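PDB 1R2J: protein FkbI from Streptomyces hygroscopicus, which probably acts as an FAD-dependent acyl-ACP dehydrogenase in making the methoxymalonyl extender unit of the polyketide immunosuppressant FK520. Local coordinates for residues 106-111 / 149-155; 139-145 / 189-195; 37-41 / 74-79; 161-167 / 205-211. All coordinates share one frame; numbering follows the deposited sequence.

How the interactions relate
Along the chain, interaction 3 closes first, inside the N-terminal helical domain. Interactions 1 and 2 then alternate their segments in the middle beta domain, their centres about 9 Å apart, and both touch FAD, one at the flavin's pyrimidine edge, the other at N5, O4 and the dimethylbenzene side. Interaction 3, about 13 Å from interaction 1 between centres, is joined to it by Gln-78 OE1, which accepts from Ala-107 N. Interaction 4, whose segments follow those of interaction 1 and alternate with those of interaction 2, extends the sheet of interaction 1 through neighbouring strands 151-156 and 164-169, centres about 14 Å apart. Flavin site, helical domain and outer sheet edge are thus joined through strands 107-110 and 151-156.

Interaction 1 (106-111 / 149-155); sequences LAAVGF and ADHLVVF. With FAD (flavin-adenine dinucleotide), chain B.
Val-109 and Val-153 are bridged partners on two parallel strands, 107-110 and 151-155, whose axes approach to 4.7 Å and diverge by 18°. The ladder runs through Ala-108 and Gly-110: their N-H groups go to the carbonyls of His-151 and Val-153, while their own oxygens accept from Val-153 N and Phe-155 N. Packing is tight at the C-terminal end. Phe-111 CB lies 3.8 Å from Phe-155 CB, and Val-109 CG1 meets the edge of the Phe-155 ring in its plane, 3.9 Å from CE2. Because Phe-111 CG sits between the backbone N and the carbonyl carbon (chi1 43°), its ring reaches the flavin, and FAD O2 stands 3.0 Å above the ring plane, over the centre. This same O2 accepts from Phe-111 N at 3.0 Å, and FAD N3 donates to Val-109 O at 3.0 Å, so the strand end holds the pyrimidine edge through one donor and one acceptor.

The N-terminal end is the solvent side, with Asp-150 exposed and Leu-106 partly so. There polar bonds are added to looser packing, Leu-106 CB and CD1 lying against the Asp-150 carboxylate: Asp-150 OD1 takes Leu-106 N on its anti lone pair at 3.0 Å, and Leu-106 O accepts twice, from His-151 N in the carbonyl plane and from Asp-150 N, 43° above it. His-151 NE2 is hydrogen-bonded to Glu-100 OE2.

Helix 69-88 packs on the face carrying Ala-107 and Val-109, helix 219-248 meets Val-109, Phe-111 and Phe-155, and strand 164-169 runs antiparallel along the other edge of 151-156.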
# COMPACT_ATOMS: atom_id res chain seq x y z
N LEU A 106 -2.86 -3.31 14.55
CA LEU A 106 -2.55 -3.61 13.16
C LEU A 106 -3.76 -4.19 12.43
O LEU A 106 -4.50 -5.01 12.98
CB LEU A 106 -1.38 -4.60 13.08
CG LEU A 106 -0.00 -4.12 13.55
CD1 LEU A 106 -0.05 -3.84 15.03
CD2 LEU A 106 1.05 -5.16 13.23
N ALA A 107 -3.96 -3.75 11.19
CA ALA A 107 -5.06 -4.24 10.38
C ALA A 107 -4.60 -4.48 8.95
O ALA A 107 -3.56 -3.97 8.53
CB ALA A 107 -6.20 -3.26 10.39
N ALA A 108 -5.38 -5.26 8.21
CA ALA A 108 -5.07 -5.55 6.82
C ALA A 108 -6.40 -5.49 6.10
O ALA A 108 -7.46 -5.52 6.73
CB ALA A 108 -4.46 -6.96 6.69
N VAL A 109 -6.36 -5.38 4.78
CA VAL A 109 -7.58 -5.29 3.99
C VAL A 109 -7.54 -6.36 2.89
O VAL A 109 -6.69 -6.31 2.02
CB VAL A 109 -7.71 -3.91 3.33
CG1 VAL A 109 -9.09 -3.74 2.72
CG2 VAL A 109 -7.43 -2.82 4.36
N GLY A 110 -8.47 -7.31 2.95
CA GLY A 110 -8.50 -8.36 1.95
C GLY A 110 -9.79 -8.39 1.15
O GLY A 110 -10.88 -8.57 1.70
N PHE A 111 -9.67 -8.20 -0.16
CA PHE A 111 -10.82 -8.23 -1.05
C PHE A 111 -10.53 -9.16 -2.21
O PHE A 111 -11.44 -9.80 -2.77
CB PHE A 111 -11.16 -6.82 -1.55
CG PHE A 111 -9.96 -5.99 -1.94
CD1 PHE A 111 -9.40 -6.11 -3.21
CD2 PHE A 111 -9.38 -5.11 -1.03
CE1 PHE A 111 -8.27 -5.35 -3.57
CE2 PHE A 111 -8.26 -4.35 -1.38
CZ PHE A 111 -7.70 -4.46 -2.65
N ALA A 149 -1.54 -8.43 11.32
CA ALA A 149 -2.81 -7.83 11.74
C ALA A 149 -3.57 -8.44 12.91
O ALA A 149 -3.56 -9.65 13.13
CB ALA A 149 -3.74 -7.73 10.53
N ASP A 150 -4.23 -7.56 13.66
CA ASP A 150 -5.09 -7.95 14.77
C ASP A 150 -6.48 -7.95 14.15
O ASP A 150 -7.33 -8.77 14.50
CB ASP A 150 -5.08 -6.91 15.90
CG ASP A 150 -3.73 -6.77 16.58
OD1 ASP A 150 -3.00 -5.82 16.25
OD2 ASP A 150 -3.41 -7.62 17.44
N HIS A 151 -6.70 -7.02 13.23
CA HIS A 151 -7.99 -6.87 12.56
C HIS A 151 -7.89 -7.16 11.07
O HIS A 151 -6.95 -6.72 10.39
CB HIS A 151 -8.53 -5.45 12.74
CG HIS A 151 -8.76 -5.07 14.17
ND1 HIS A 151 -9.61 -5.77 15.00
CD2 HIS A 151 -8.25 -4.06 14.91
CE1 HIS A 151 -9.61 -5.21 16.20
NE2 HIS A 151 -8.79 -4.17 16.17
N LEU A 152 -8.87 -7.89 10.55
CA LEU A 152 -8.91 -8.20 9.13
C LEU A 152 -10.16 -7.57 8.55
O LEU A 152 -11.28 -7.96 8.88
CB LEU A 152 -8.91 -9.71 8.90
CG LEU A 152 -7.60 -10.48 9.13
CD1 LEU A 152 -6.51 -9.90 8.24
CD2 LEU A 152 -7.19 -10.41 10.57
N VAL A 153 -9.97 -6.57 7.69
CA VAL A 153 -11.08 -5.88 7.06
C VAL A 153 -11.40 -6.66 5.79
O VAL A 153 -10.71 -6.55 4.78
CB VAL A 153 -10.70 -4.44 6.72
CG1 VAL A 153 -11.91 -3.69 6.16
CG2 VAL A 153 -10.19 -3.75 7.97
N VAL A 154 -12.47 -7.46 5.87
CA VAL A 154 -12.87 -8.32 4.77
C VAL A 154 -14.08 -7.88 3.94
O VAL A 154 -15.12 -7.50 4.49
CB VAL A 154 -13.15 -9.75 5.31
CG1 VAL A 154 -13.54 -10.69 4.18
CG2 VAL A 154 -11.92 -10.26 6.02
N PHE A 155 -13.92 -7.93 2.62
CA PHE A 155 -14.97 -7.57 1.68
C PHE A 155 -15.66 -8.86 1.24
O PHE A 155 -15.03 -9.92 1.17
CB PHE A 155 -14.37 -6.88 0.44
CG PHE A 155 -14.15 -5.41 0.62
CD1 PHE A 155 -15.09 -4.49 0.16
CD2 PHE A 155 -13.00 -4.93 1.23
CE1 PHE A 155 -14.88 -3.13 0.31
CE2 PHE A 155 -12.79 -3.56 1.38
CZ PHE A 155 -13.73 -2.66 0.92
PA FAD B . -5.33 -10.99 -13.21
O1A FAD B . -6.07 -9.99 -12.46
O2A FAD B . -5.32 -12.49 -13.20
O5B FAD B . -3.98 -10.57 -13.79
C5B FAD B . -4.27 -10.22 -15.08
C4B FAD B . -3.19 -9.70 -15.96
O4B FAD B . -4.16 -9.47 -17.04
C3B FAD B . -2.80 -8.34 -15.46
O3B FAD B . -1.59 -7.98 -16.05
C2B FAD B . -3.89 -7.46 -15.87
O2B FAD B . -3.66 -6.04 -16.03
C1B FAD B . -4.43 -8.10 -17.18
N9A FAD B . -5.83 -7.91 -17.31
C8A FAD B . -6.93 -8.46 -16.59
N7A FAD B . -8.10 -8.06 -16.97
C5A FAD B . -7.84 -7.19 -18.01
C6A FAD B . -8.67 -6.42 -18.85
N6A FAD B . -10.00 -6.43 -18.75
N1A FAD B . -8.06 -5.64 -19.81
C2A FAD B . -6.72 -5.60 -19.94
N3A FAD B . -5.81 -6.33 -19.16
C4A FAD B . -6.54 -7.10 -18.21
N1 FAD B . -5.09 -7.84 -2.78
C2 FAD B . -5.88 -7.46 -1.70
O2 FAD B . -7.12 -7.61 -1.71
N3 FAD B . -5.28 -6.90 -0.58
C4 FAD B . -3.89 -6.69 -0.43
O4 FAD B . -3.44 -6.17 0.64
C4X FAD B . -3.12 -7.09 -1.50
N5 FAD B . -1.68 -6.90 -1.35
C5X FAD B . -0.85 -7.33 -2.41
C6 FAD B . 0.57 -7.21 -2.34
C7 FAD B . 1.46 -7.67 -3.36
C7M FAD B . 2.97 -7.50 -3.19
C8 FAD B . 0.89 -8.29 -4.50
C8M FAD B . 1.72 -8.85 -5.65
C9 FAD B . -0.47 -8.41 -4.63
C9A FAD B . -1.37 -7.93 -3.61
N10 FAD B . -2.86 -8.05 -3.70
C10 FAD B . -3.72 -7.66 -2.67
C1' FAD B . -3.17 -8.56 -4.96
C2' FAD B . -3.39 -7.37 -6.06
O2' FAD B . -4.78 -7.04 -5.76
C3' FAD B . -3.38 -8.06 -7.31
O3' FAD B . -2.18 -7.68 -8.03
C4' FAD B . -4.38 -8.05 -8.49
O4' FAD B . -5.76 -8.20 -8.26
C5' FAD B . -3.81 -9.24 -9.11
O5' FAD B . -4.73 -10.08 -9.72
P FAD B . -4.13 -11.49 -10.25
O1P FAD B . -5.46 -11.49 -9.87
O2P FAD B . -4.42 -12.93 -10.76
O3P FAD B . -4.66 -11.32 -11.78

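Interaction 2 (139-145 / 189-195); sequences HKVWTTA and AGHADLH. With FAD (flavin-adenine dinucleotide), chain B.
Lys-140 and Leu-194 form a hydrogen-bonded antiparallel pair, each N-H meeting the other's carbonyl. The register then slips by one residue before Thr-143 pairs with Ala-192, a beta bulge. Within the bulge Trp-142 N turns to a side chain instead, meeting Asp-193 OD1 at 2.9 Å nearly along the C-O bond.

Ring contacts lie toward both ends. His-139, with CG anti to the backbone N (chi1 -176°), lays one ring face over Leu-194 O. It lies alongside His-195 with the ring planes 82° apart, His-139 NE2 being 3.1 Å from His-195 CE1. With an alanine here, Leu-194 O would lose the ring over it and His-195 would probably be freer to turn. At the other end the Trp-142 and His-191 rings meet obliquely, planes 52° apart, with Trp-142 CZ3 over one His-191 face.

Cofactor contacts form the third group. Thr-144 OG1 donates to FAD N5 at 2.6 Å and Thr-144 N to FAD O4 at 2.9 Å, while Trp-142 CE3 lies 3.6 Å from FAD C8 and His-191 CE1 3.4 Å from FAD C7M. His-191 NE2 is bonded to Cys-186 O, but its ND1 is buried without a polar partner.

A tryptophan against the flavin, followed two residues later by a hydroxyl on N5, is characteristic of the middle beta domain of acyl-CoA dehydrogenases.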
# COMPACT_ATOMS: atom_id res chain seq x y z
N HIS A 139 -12.48 -16.85 1.18
CA HIS A 139 -11.04 -16.96 1.08
C HIS A 139 -10.49 -15.73 0.36
O HIS A 139 -11.05 -15.29 -0.64
CB HIS A 139 -10.68 -18.22 0.27
CG HIS A 139 -9.21 -18.49 0.18
ND1 HIS A 139 -8.31 -17.56 -0.30
CD2 HIS A 139 -8.48 -19.59 0.48
CE1 HIS A 139 -7.09 -18.08 -0.29
NE2 HIS A 139 -7.17 -19.31 0.18
N LYS A 140 -9.41 -15.17 0.89
CA LYS A 140 -8.77 -14.01 0.27
C LYS A 140 -7.33 -14.40 0.00
O LYS A 140 -6.78 -15.27 0.68
CB LYS A 140 -8.82 -12.79 1.21
CG LYS A 140 -10.22 -12.25 1.50
CD LYS A 140 -10.95 -11.87 0.22
CE LYS A 140 -12.36 -11.36 0.52
NZ LYS A 140 -13.14 -11.04 -0.72
N VAL A 141 -6.71 -13.76 -0.98
CA VAL A 141 -5.33 -14.06 -1.33
C VAL A 141 -4.43 -12.84 -1.26
O VAL A 141 -4.90 -11.71 -1.37
CB VAL A 141 -5.23 -14.64 -2.75
CG1 VAL A 141 -5.96 -15.98 -2.83
CG2 VAL A 141 -5.80 -13.64 -3.76
N TRP A 142 -3.14 -13.09 -1.06
CA TRP A 142 -2.15 -12.02 -1.01
C TRP A 142 -2.43 -10.82 -0.12
O TRP A 142 -1.96 -9.72 -0.41
CB TRP A 142 -1.89 -11.51 -2.42
CG TRP A 142 -0.93 -12.33 -3.17
CD1 TRP A 142 -1.21 -13.40 -3.97
CD2 TRP A 142 0.49 -12.16 -3.19
NE1 TRP A 142 -0.04 -13.91 -4.49
CE2 TRP A 142 1.01 -13.17 -4.03
CE3 TRP A 142 1.37 -11.26 -2.58
CZ2 TRP A 142 2.38 -13.30 -4.27
CZ3 TRP A 142 2.73 -11.39 -2.82
CH2 TRP A 142 3.22 -12.40 -3.66
N THR A 143 -3.18 -11.00 0.96
CA THR A 143 -3.50 -9.88 1.84
C THR A 143 -2.26 -9.30 2.51
O THR A 143 -1.61 -9.97 3.31
CB THR A 143 -4.50 -10.32 2.92
OG1 THR A 143 -5.56 -11.06 2.31
CG2 THR A 143 -5.09 -9.10 3.62
N THR A 144 -1.94 -8.05 2.18
CA THR A 144 -0.77 -7.39 2.75
C THR A 144 -0.87 -7.15 4.26
O THR A 144 -1.92 -6.75 4.76
CB THR A 144 -0.53 -6.02 2.08
OG1 THR A 144 -0.24 -6.22 0.69
CG2 THR A 144 0.65 -5.31 2.75
N ALA A 145 0.23 -7.40 4.96
CA ALA A 145 0.32 -7.22 6.41
C ALA A 145 -0.58 -8.15 7.22
O ALA A 145 -0.62 -8.06 8.45
CB ALA A 145 0.02 -5.77 6.76
N ALA A 189 6.53 -7.61 3.89
CA ALA A 189 5.23 -7.01 4.13
C ALA A 189 4.19 -7.92 4.79
O ALA A 189 3.06 -7.50 5.05
CB ALA A 189 4.67 -6.45 2.83
N GLY A 190 4.57 -9.17 5.03
CA GLY A 190 3.65 -10.10 5.67
C GLY A 190 2.41 -10.49 4.88
O GLY A 190 1.32 -10.55 5.44
N HIS A 191 2.58 -10.76 3.59
CA HIS A 191 1.46 -11.16 2.73
C HIS A 191 0.96 -12.52 3.19
O HIS A 191 1.74 -13.38 3.59
CB HIS A 191 1.92 -11.29 1.28
CG HIS A 191 2.74 -10.13 0.80
ND1 HIS A 191 2.19 -8.89 0.54
CD2 HIS A 191 4.07 -10.01 0.58
CE1 HIS A 191 3.15 -8.06 0.19
NE2 HIS A 191 4.30 -8.71 0.20
N ALA A 192 -0.35 -12.73 3.14
CA ALA A 192 -0.89 -14.01 3.55
C ALA A 192 -2.30 -14.20 3.03
O ALA A 192 -3.05 -13.24 2.89
CB ALA A 192 -0.88 -14.12 5.07
N ASP A 193 -2.66 -15.44 2.72
CA ASP A 193 -4.00 -15.74 2.24
C ASP A 193 -4.86 -15.90 3.49
O ASP A 193 -4.36 -16.26 4.56
CB ASP A 193 -4.03 -17.05 1.44
CG ASP A 193 -3.14 -17.00 0.20
OD1 ASP A 193 -2.94 -15.90 -0.36
OD2 ASP A 193 -2.66 -18.08 -0.22
N LEU A 194 -6.15 -15.62 3.36
CA LEU A 194 -7.07 -15.73 4.48
C LEU A 194 -8.08 -16.85 4.24
O LEU A 194 -8.79 -16.86 3.24
CB LEU A 194 -7.81 -14.41 4.69
CG LEU A 194 -6.97 -13.14 4.82
CD1 LEU A 194 -7.88 -11.94 5.04
CD2 LEU A 194 -5.98 -13.29 5.96
N HIS A 195 -8.14 -17.79 5.17
CA HIS A 195 -9.09 -18.89 5.07
C HIS A 195 -10.17 -18.62 6.10
O HIS A 195 -9.91 -18.65 7.31
CB HIS A 195 -8.39 -20.21 5.35
CG HIS A 195 -7.20 -20.46 4.47
ND1 HIS A 195 -7.31 -20.75 3.13
CD2 HIS A 195 -5.87 -20.43 4.74
CE1 HIS A 195 -6.11 -20.89 2.61
NE2 HIS A 195 -5.21 -20.71 3.57
PA FAD B . -5.33 -10.99 -13.21
O1A FAD B . -6.07 -9.99 -12.46
O2A FAD B . -5.32 -12.49 -13.20
O5B FAD B . -3.98 -10.57 -13.79
C5B FAD B . -4.27 -10.22 -15.08
C4B FAD B . -3.19 -9.70 -15.96
O4B FAD B . -4.16 -9.47 -17.04
C3B FAD B . -2.80 -8.34 -15.46
O3B FAD B . -1.59 -7.98 -16.05
C2B FAD B . -3.89 -7.46 -15.87
O2B FAD B . -3.66 -6.04 -16.03
C1B FAD B . -4.43 -8.10 -17.18
N9A FAD B . -5.83 -7.91 -17.31
C8A FAD B . -6.93 -8.46 -16.59
N7A FAD B . -8.10 -8.06 -16.97
C5A FAD B . -7.84 -7.19 -18.01
C6A FAD B . -8.67 -6.42 -18.85
N6A FAD B . -10.00 -6.43 -18.75
N1A FAD B . -8.06 -5.64 -19.81
C2A FAD B . -6.72 -5.60 -19.94
N3A FAD B . -5.81 -6.33 -19.16
C4A FAD B . -6.54 -7.10 -18.21
N1 FAD B . -5.09 -7.84 -2.78
C2 FAD B . -5.88 -7.46 -1.70
O2 FAD B . -7.12 -7.61 -1.71
N3 FAD B . -5.28 -6.90 -0.58
C4 FAD B . -3.89 -6.69 -0.43
O4 FAD B . -3.44 -6.17 0.64
C4X FAD B . -3.12 -7.09 -1.50
N5 FAD B . -1.68 -6.90 -1.35
C5X FAD B . -0.85 -7.33 -2.41
C6 FAD B . 0.57 -7.21 -2.34
C7 FAD B . 1.46 -7.67 -3.36
C7M FAD B . 2.97 -7.50 -3.19
C8 FAD B . 0.89 -8.29 -4.50
C8M FAD B . 1.72 -8.85 -5.65
C9 FAD B . -0.47 -8.41 -4.63
C9A FAD B . -1.37 -7.93 -3.61
N10 FAD B . -2.86 -8.05 -3.70
C10 FAD B . -3.72 -7.66 -2.67
C1' FAD B . -3.17 -8.56 -4.96
C2' FAD B . -3.39 -7.37 -6.06
O2' FAD B . -4.78 -7.04 -5.76
C3' FAD B . -3.38 -8.06 -7.31
O3' FAD B . -2.18 -7.68 -8.03
C4' FAD B . -4.38 -8.05 -8.49
O4' FAD B . -5.76 -8.20 -8.26
C5' FAD B . -3.81 -9.24 -9.11
O5' FAD B . -4.73 -10.08 -9.72
P FAD B . -4.13 -11.49 -10.25
O1P FAD B . -5.46 -11.49 -9.87
O2P FAD B . -4.42 -12.93 -10.76
O3P FAD B . -4.66 -11.32 -11.78

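Interaction 3 (37-41 / 74-79); sequences GLLCA and VMTSQG
Leu-39 and Met-75 cross at about a right angle, joining the loop after helix 27-35 to helix 69-88. Traced outward, Met-75 CB lies 3.9 Å from Leu-39 CA. The next carbon, CG, is pressed against the leucine branch point, 3.4 Å from Leu-39 CG, tighter than usual for two carbons, and it also touches Leu-39 CD1 at 3.6 Å. Chi2 is extended and takes SD to 4.3 Å from Leu-39 CD1, a looser approach than CG makes; the bend at chi3 (56°) then turns CE back to the loop backbone, 4.1 Å from Leu-39 N. Phe-60, Thr-61 and Val-64 of helix 54-67 also touch this side chain. Were an alanine here, Leu-39 CG and CD1 would probably lose their close neighbour and a gap would open between loop and helices.

No hydrogen bond links the segments. Leu-39 O comes within 3.1 Å of Gln-78 CB, while Gln-78 OE1 accepts from Ala-107 N. Leu-39 CD2 grazes Val-74 CG1.

Gly-37, at positive phi, closes helix 27-35 with a Schellman motif, and the contact is thus a helix-terminating loop packed on a neighbouring helix in the N-terminal helical domain of the acyl-CoA dehydrogenase fold.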
# COMPACT_ATOMS: atom_id res chain seq x y z
N GLY A 37 0.52 6.72 15.77
CA GLY A 37 -0.38 7.30 14.79
C GLY A 37 0.20 7.34 13.38
O GLY A 37 -0.46 7.77 12.43
N LEU A 38 1.45 6.90 13.24
CA LEU A 38 2.08 6.89 11.93
C LEU A 38 1.47 5.66 11.26
O LEU A 38 0.85 4.84 11.93
CB LEU A 38 3.60 6.75 12.09
CG LEU A 38 4.24 7.77 13.04
CD1 LEU A 38 5.66 7.35 13.36
CD2 LEU A 38 4.21 9.16 12.40
N LEU A 39 1.63 5.52 9.95
CA LEU A 39 1.02 4.37 9.26
C LEU A 39 -0.49 4.59 9.20
O LEU A 39 -1.19 3.89 8.48
CB LEU A 39 1.29 3.06 10.02
CG LEU A 39 2.66 2.40 9.92
CD1 LEU A 39 3.77 3.37 10.28
CD2 LEU A 39 2.68 1.20 10.83
N CYS A 40 -0.95 5.58 9.96
CA CYS A 40 -2.36 5.95 10.08
C CYS A 40 -2.50 7.47 10.13
O CYS A 40 -3.57 7.97 10.48
CB CYS A 40 -2.89 5.43 11.42
SG CYS A 40 -4.20 4.27 11.33
N ALA A 41 -1.43 8.18 9.81
CA ALA A 41 -1.38 9.63 9.89
C ALA A 41 -2.61 10.46 9.54
O ALA A 41 -2.83 11.50 10.16
CB ALA A 41 -0.17 10.15 9.11
N VAL A 74 2.84 -1.72 4.76
CA VAL A 74 2.09 -1.88 6.00
C VAL A 74 1.33 -0.59 6.28
O VAL A 74 0.18 -0.63 6.73
CB VAL A 74 3.03 -2.19 7.20
CG1 VAL A 74 2.23 -2.29 8.49
CG2 VAL A 74 3.75 -3.50 6.94
N MET A 75 1.96 0.54 5.99
CA MET A 75 1.34 1.85 6.17
C MET A 75 0.14 1.97 5.24
O MET A 75 -0.89 2.54 5.61
CB MET A 75 2.31 2.98 5.83
CG MET A 75 3.54 3.07 6.71
SD MET A 75 4.63 4.42 6.21
CE MET A 75 3.49 5.84 6.28
N THR A 76 0.28 1.46 4.02
CA THR A 76 -0.81 1.54 3.07
C THR A 76 -1.99 0.67 3.53
O THR A 76 -3.14 1.09 3.44
CB THR A 76 -0.36 1.13 1.61
OG1 THR A 76 -0.15 -0.28 1.54
CG2 THR A 76 0.94 1.82 1.24
N SER A 77 -1.70 -0.52 4.04
CA SER A 77 -2.75 -1.41 4.51
C SER A 77 -3.43 -0.80 5.73
O SER A 77 -4.66 -0.78 5.83
CB SER A 77 -2.16 -2.78 4.88
OG SER A 77 -1.65 -3.43 3.73
N GLN A 78 -2.62 -0.30 6.66
CA GLN A 78 -3.13 0.35 7.86
C GLN A 78 -4.03 1.51 7.47
O GLN A 78 -5.18 1.61 7.90
CB GLN A 78 -1.97 0.91 8.70
CG GLN A 78 -1.48 0.02 9.82
CD GLN A 78 -2.55 -0.29 10.84
OE1 GLN A 78 -3.35 -1.20 10.65
NE2 GLN A 78 -2.58 0.47 11.93
N GLY A 79 -3.48 2.40 6.64
CA GLY A 79 -4.20 3.57 6.20
C GLY A 79 -5.46 3.26 5.43
O GLY A 79 -6.47 3.97 5.57

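Interaction 4 (161-167 / 205-211)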
# COMPACT_ATOMS: atom_id res chain seq x y z
N GLY A 161 -28.75 -7.09 -0.86
CA GLY A 161 -27.86 -6.01 -1.26
C GLY A 161 -26.44 -6.51 -1.15
O GLY A 161 -25.78 -6.34 -0.12
N SER A 162 -26.00 -7.15 -2.22
CA SER A 162 -24.67 -7.72 -2.34
C SER A 162 -23.60 -6.70 -1.96
O SER A 162 -23.79 -5.50 -2.16
CB SER A 162 -24.47 -8.21 -3.78
OG SER A 162 -25.48 -9.14 -4.11
N GLY A 163 -22.49 -7.18 -1.41
CA GLY A 163 -21.43 -6.27 -1.04
C GLY A 163 -21.50 -5.77 0.39
O GLY A 163 -22.39 -5.01 0.76
N ALA A 164 -20.55 -6.21 1.21
CA ALA A 164 -20.49 -5.82 2.61
C ALA A 164 -19.03 -5.89 3.07
O ALA A 164 -18.21 -6.56 2.45
CB ALA A 164 -21.35 -6.74 3.46
N VAL A 165 -18.71 -5.18 4.14
CA VAL A 165 -17.36 -5.17 4.68
C VAL A 165 -17.40 -5.51 6.16
O VAL A 165 -18.13 -4.88 6.92
CB VAL A 165 -16.70 -3.79 4.50
CG1 VAL A 165 -15.23 -3.86 4.87
CG2 VAL A 165 -16.87 -3.32 3.06
N VAL A 166 -16.60 -6.50 6.57
CA VAL A 166 -16.57 -6.93 7.96
C VAL A 166 -15.18 -6.89 8.59
O VAL A 166 -14.20 -7.36 8.00
CB VAL A 166 -17.12 -8.37 8.11
CG1 VAL A 166 -17.30 -8.73 9.59
CG2 VAL A 166 -18.43 -8.50 7.38
N VAL A 167 -15.09 -6.33 9.79
CA VAL A 167 -13.82 -6.26 10.52
C VAL A 167 -13.78 -7.52 11.38
O VAL A 167 -14.52 -7.64 12.36
CB VAL A 167 -13.76 -5.01 11.43
CG1 VAL A 167 -12.44 -4.99 12.19
CG2 VAL A 167 -13.90 -3.75 10.58
N ALA A 205 -19.65 -5.76 13.82
CA ALA A 205 -18.40 -5.87 13.09
C ALA A 205 -18.62 -5.49 11.64
O ALA A 205 -17.69 -5.04 10.96
CB ALA A 205 -17.87 -7.29 13.17
N VAL A 206 -19.85 -5.66 11.16
CA VAL A 206 -20.19 -5.33 9.78
C VAL A 206 -20.45 -3.84 9.65
O VAL A 206 -21.46 -3.33 10.14
CB VAL A 206 -21.43 -6.10 9.32
CG1 VAL A 206 -21.69 -5.82 7.85
CG2 VAL A 206 -21.22 -7.58 9.55
N LEU A 207 -19.54 -3.14 8.98
CA LEU A 207 -19.65 -1.70 8.80
C LEU A 207 -21.00 -1.29 8.21
O LEU A 207 -21.57 -1.99 7.38
CB LEU A 207 -18.51 -1.20 7.91
CG LEU A 207 -17.10 -1.38 8.48
CD1 LEU A 207 -16.08 -0.95 7.44
CD2 LEU A 207 -16.94 -0.56 9.76
N ALA A 208 -21.50 -0.14 8.65
CA ALA A 208 -22.77 0.39 8.16
C ALA A 208 -22.57 0.78 6.70
O ALA A 208 -21.48 1.17 6.30
CB ALA A 208 -23.19 1.60 8.98
N GLY A 209 -23.63 0.69 5.91
CA GLY A 209 -23.47 1.04 4.51
C GLY A 209 -22.95 -0.17 3.74
O GLY A 209 -22.60 -0.07 2.57
N SER A 210 -22.89 -1.31 4.43
CA SER A 210 -22.45 -2.55 3.81
C SER A 210 -23.58 -3.10 2.95
O SER A 210 -23.71 -4.32 2.78
CB SER A 210 -22.10 -3.59 4.88
OG SER A 210 -20.76 -3.46 5.32
N GLY A 211 -24.41 -2.22 2.40
CA GLY A 211 -25.52 -2.67 1.58
C GLY A 211 -25.45 -2.17 0.15
O GLY A 211 -26.23 -2.62 -0.70
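Ser-210 meets Val-165 through its hydroxyl. With OG anti to the carbonyl carbon (chi1 -86°), the oxygen faces the strand and accepts Val-165 N at 2.9 Å, almost straight at 174°. The same OG donates to Leu-207 O at 2.7 Å across the type II turn 207-210, so one hydroxyl ties the turn to itself and to the strand.

Val-165, Val-166 and Val-167 of the strand, like Val-206, have CG1 anti to the backbone N; Val-165 and Val-167 approach Leu-207. Val-165 (chi1 -172°) places CG1 4.0 Å from Leu-207 CD1. Val-166 faces the other way: its CG2 meets Val-206 CG2 at 3.7 Å and its CG1 meets Ala-205 CB at 3.9 Å. Leu-207 and Val-165 pack on helix 69-88, whereas Val-166 and Val-206 lie against Val-127 of strand 126-130.

Leu-207 N gives to Val-165 O at 3.0 Å, and Val-167 N to Ala-205 O at 3.1 Å, from well above the carbonyl plane. With a single bridge, Val-166 with Val-206, the loop does not continue as a strand; Ser-210 OG accepts the strand amide where a neighbouring strand might have offered a carbonyl, and valine, leucine and alanine side chains pack on the two flanks.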